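Local coordinates for protein 5'-nucleotidase SurE (Aquifex aeolicus, PDB 2WQK) that probably removes the phosphate from nucleoside 5'-monophosphates, with one divalent metal cation bound in each subunit, at residues Val177-Lys182 / Glu214-Trp219. Residues are numbered along the deposited sequence; the frame is centred on the assembly and turned at random. Where two conformers were deposited one is given.
Sequences VTRQGK and EGTDYW
Arg179 and Thr216 pair their backbones in a single beta bridge. Arg179 N donates to Gly215 O at 3.0 Å, nearly straight (166° at the hydrogen) and in the carbonyl plane; Asp217 N returns a bond to Arg179 O at 2.9 Å. The first bond lies just before helix 217-222, the second at its first residue. Thr216 is the N-cap: its OG1 accepts from Trp219 N at 3.1 Å and is also bonded to Glu213 O. The loop after strand 174-177 thus takes up the amide of Asp217, in the helix's first turn.

Side-chain bonding centres on Asp217. Its CG stands between its own N and carbonyl carbon (chi1 51°), which turns OD1 back over the helix start, where Tyr218 N reaches it at 2.8 Å. From the opposite face of the carboxylate Gly181 N approaches the same OD1 at 2.9 Å, 51° out of the plane. Gly100 donates its N to Asp217 OD2 and accepts at its O from Gln180 NE2, while Gln180 OE1 accepts from Leu235 N of the second subunit and Thr178 OG1 is bonded to Thr229 and Ser227 on strand 225-232. Replacing Asp217 by an alanine removes both carboxylate oxygens, and would probably leave the amides of Gly181 and Tyr218 without OD1 and that of Gly100 without OD2. A water links Arg179 NH1, 3.0 Å away, to Glu214 O.

Packing fills in around these bonds. Thr216 CG2 sits over one face of the Arg179 guanidinium, offset toward the rim, 3.6 Å from NH2. Gly181 has no CB, which at this position would collide with Tyr218 CD2. Thr178 crosses Asp217 at about a right angle.

With two backbone amides on opposite faces of OD1 and a third on OD2, the buried carboxylate is probably stabilised as an anion, tying the loop to the helix's first turn.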
ATOM      1  N   VAL A 177      -5.979  -6.226  36.863  1.00 13.25           N
ATOM      2  CA  VAL A 177      -5.898  -7.411  36.013  1.00 13.19           C
ATOM      3  C   VAL A 177      -7.292  -7.614  35.396  1.00 14.46           C
ATOM      4  O   VAL A 177      -8.293  -7.635  36.112  1.00 16.42           O
ATOM      5  CB  VAL A 177      -5.460  -8.644  36.810  1.00 13.69           C
ATOM      6  CG1 VAL A 177      -5.573  -9.942  35.960  1.00 14.40           C
ATOM      7  CG2 VAL A 177      -4.057  -8.424  37.382  1.00 15.20           C
ATOM      8  N   THR A 178      -7.345  -7.759  34.072  1.00 12.84           N
ATOM      9  CA  THR A 178      -8.589  -7.727  33.310  1.00 12.93           C
ATOM     10  C   THR A 178      -8.631  -8.907  32.302  1.00 12.57           C
ATOM     11  O   THR A 178      -7.601  -9.520  31.984  1.00 13.26           O
ATOM     12  CB  THR A 178      -8.693  -6.424  32.499  1.00 12.83           C
ATOM     13  OG1 THR A 178      -7.574  -6.335  31.628  1.00 13.55           O
ATOM     14  CG2 THR A 178      -8.765  -5.180  33.424  1.00 14.01           C
ATOM     15  N   ARG A 179      -9.847  -9.233  31.863  1.00 12.33           N
ATOM     16  CA  ARG A 179     -10.030 -10.094  30.700  1.00 12.81           C
ATOM     17  C   ARG A 179     -10.238  -9.285  29.426  1.00 13.03           C
ATOM     18  O   ARG A 179     -10.646  -8.133  29.459  1.00 14.37           O
ATOM     19  CB  ARG A 179     -11.227 -11.049  30.911  1.00 13.24           C
ATOM     20  CG  ARG A 179     -12.596 -10.403  30.983  1.00 15.37           C
ATOM     21  CD  ARG A 179     -13.699 -11.431  31.126  1.00 17.01           C
ATOM     22  NE  ARG A 179     -15.025 -10.795  31.074  1.00 20.35           N
ATOM     23  CZ  ARG A 179     -15.648 -10.272  32.093  1.00 22.85           C
ATOM     24  NH1 ARG A 179     -15.062 -10.248  33.277  1.00 24.62           N
ATOM     25  NH2 ARG A 179     -16.873  -9.730  31.901  1.00 24.72           N
ATOM     26  N   GLN A 180     -10.020  -9.937  28.283  1.00 12.94           N
ATOM     27  CA  GLN A 180     -10.328  -9.356  26.992  1.00 13.44           C
ATOM     28  C   GLN A 180     -11.853  -9.163  26.903  1.00 14.55           C
ATOM     29  O   GLN A 180     -12.605 -10.114  27.008  1.00 15.71           O
ATOM     30  CB  GLN A 180      -9.896 -10.324  25.877  1.00 14.25           C
ATOM     31  CG  GLN A 180     -10.153  -9.831  24.452  1.00 15.15           C
ATOM     32  CD  GLN A 180      -9.857 -10.901  23.444  1.00 15.65           C
ATOM     33  OE1 GLN A 180     -10.044 -12.072  23.717  1.00 18.89           O
ATOM     34  NE2 GLN A 180      -9.422 -10.497  22.264  1.00 18.33           N
ATOM     35  N   GLY A 181     -12.303  -7.945  26.657  1.00 15.78           N
ATOM     36  CA  GLY A 181     -13.721  -7.672  26.510  1.00 18.46           C
ATOM     37  C   GLY A 181     -14.176  -8.006  25.098  1.00 20.47           C
ATOM     38  O   GLY A 181     -13.402  -8.391  24.243  1.00 20.17           O
ATOM     39  N   LYS A 182     -15.469  -7.853  24.855  0.50 23.09           N
ATOM     40  CA  LYS A 182     -16.001  -8.009  23.497  0.50 25.06           C
ATOM     41  C   LYS A 182     -15.588  -6.779  22.623  0.50 25.69           C
ATOM     42  O   LYS A 182     -14.393  -6.494  22.423  0.50 26.27           O
ATOM     43  CB  LYS A 182     -17.532  -8.264  23.554  0.50 25.93           C
ATOM     44  CG  LYS A 182     -17.908  -9.608  24.236  0.50 27.62           C
ATOM     45  CD  LYS A 182     -19.442  -9.934  24.314  0.80 30.48           C
ATOM     46  CE  LYS A 182     -19.655 -11.283  25.021  0.80 32.95           C
ATOM     47  NZ  LYS A 182     -21.082 -11.717  24.994  0.80 34.82           N
ATOM     48  N   GLU A 214     -17.812  -4.752  34.046  1.00 25.52           N
ATOM     49  CA  GLU A 214     -16.735  -4.743  35.039  1.00 25.25           C
ATOM     50  C   GLU A 214     -15.941  -6.057  34.954  1.00 23.27           C
ATOM     51  O   GLU A 214     -16.517  -7.138  34.832  1.00 24.64           O
ATOM     52  CB  GLU A 214     -17.240  -4.537  36.494  1.00 26.83           C
ATOM     53  CG  GLU A 214     -16.064  -4.308  37.494  1.00 29.74           C
ATOM     54  CD  GLU A 214     -16.486  -3.695  38.825  1.00 34.82           C
ATOM     55  OE1 GLU A 214     -17.713  -3.515  39.030  1.00 38.97           O
ATOM     56  OE2 GLU A 214     -15.584  -3.397  39.651  1.00 35.86           O
ATOM     57  N   GLY A 215     -14.622  -5.931  35.003  1.00 19.99           N
ATOM     58  CA  GLY A 215     -13.727  -7.093  34.849  1.00 18.11           C
ATOM     59  C   GLY A 215     -13.027  -7.093  33.499  1.00 16.65           C
ATOM     60  O   GLY A 215     -11.998  -7.743  33.350  1.00 14.68           O
ATOM     61  N   THR A 216     -13.570  -6.361  32.529  1.00 14.53           N
ATOM     62  CA  THR A 216     -12.969  -6.274  31.202  1.00 14.61           C
ATOM     63  C   THR A 216     -11.903  -5.171  31.076  1.00 13.98           C
ATOM     64  O   THR A 216     -11.882  -4.186  31.851  1.00 14.23           O
ATOM     65  CB  THR A 216     -14.008  -6.039  30.104  1.00 14.36           C
ATOM     66  OG1 THR A 216     -14.617  -4.738  30.255  1.00 15.64           O
ATOM     67  CG2 THR A 216     -15.054  -7.155  30.066  1.00 15.49           C
ATOM     68  N   ASP A 217     -11.060  -5.309  30.061  1.00 12.71           N
ATOM     69  CA  ASP A 217     -10.094  -4.275  29.709  1.00 13.18           C
ATOM     70  C   ASP A 217     -10.765  -2.922  29.443  1.00 13.48           C
ATOM     71  O   ASP A 217     -10.339  -1.880  29.964  1.00 14.04           O
ATOM     72  CB  ASP A 217      -9.180  -4.740  28.543  1.00 12.87           C
ATOM     73  CG  ASP A 217      -9.923  -5.290  27.293  1.00 13.14           C
ATOM     74  OD1 ASP A 217     -11.179  -5.299  27.240  1.00 13.00           O
ATOM     75  OD2 ASP A 217      -9.148  -5.660  26.350  1.00 13.16           O
ATOM     76  N   TYR A 218     -11.836  -2.940  28.667  1.00 14.27           N
ATOM     77  CA  TYR A 218     -12.557  -1.697  28.351  1.00 15.85           C
ATOM     78  C   TYR A 218     -13.040  -1.018  29.625  1.00 15.54           C
ATOM     79  O   TYR A 218     -12.861   0.199  29.808  1.00 16.81           O
ATOM     80  CB  TYR A 218     -13.793  -1.981  27.506  1.00 17.11           C
ATOM     81  CG  TYR A 218     -13.572  -2.366  26.089  1.00 20.57           C
ATOM     82  CD1 TYR A 218     -13.295  -1.418  25.131  1.00 23.79           C
ATOM     83  CD2 TYR A 218     -13.709  -3.692  25.695  1.00 23.12           C
ATOM     84  CE1 TYR A 218     -13.131  -1.782  23.779  1.00 24.86           C
ATOM     85  CE2 TYR A 218     -13.546  -4.043  24.398  1.00 24.22           C
ATOM     86  CZ  TYR A 218     -13.285  -3.085  23.438  1.00 23.56           C
ATOM     87  OH  TYR A 218     -13.112  -3.522  22.148  1.00 26.69           O
ATOM     88  N   TRP A 219     -13.675  -1.782  30.509  1.00 15.00           N
ATOM     89  CA  TRP A 219     -14.244  -1.141  31.731  1.00 15.53           C
ATOM     90  C   TRP A 219     -13.144  -0.482  32.538  1.00 15.33           C
ATOM     91  O   TRP A 219     -13.303   0.645  33.034  1.00 16.98           O
ATOM     92  CB  TRP A 219     -15.007  -2.158  32.594  1.00 16.85           C
ATOM     93  CG  TRP A 219     -15.719  -1.555  33.773  1.00 18.82           C
ATOM     94  CD1 TRP A 219     -17.049  -1.228  33.840  1.00 20.59           C
ATOM     95  CD2 TRP A 219     -15.148  -1.194  35.043  1.00 20.47           C
ATOM     96  NE1 TRP A 219     -17.316  -0.673  35.070  1.00 21.58           N
ATOM     97  CE2 TRP A 219     -16.184  -0.660  35.831  1.00 21.61           C
ATOM     98  CE3 TRP A 219     -13.869  -1.287  35.597  1.00 20.98           C
ATOM     99  CZ2 TRP A 219     -15.966  -0.175  37.110  1.00 21.22           C
ATOM    100  CZ3 TRP A 219     -13.660  -0.812  36.896  1.00 20.90           C
ATOM    101  CH2 TRP A 219     -14.703  -0.280  37.633  1.00 21.53           C
TER
HETATM  102  O   HOH W   1     -16.113 -10.090  36.082  0.50 23.38           O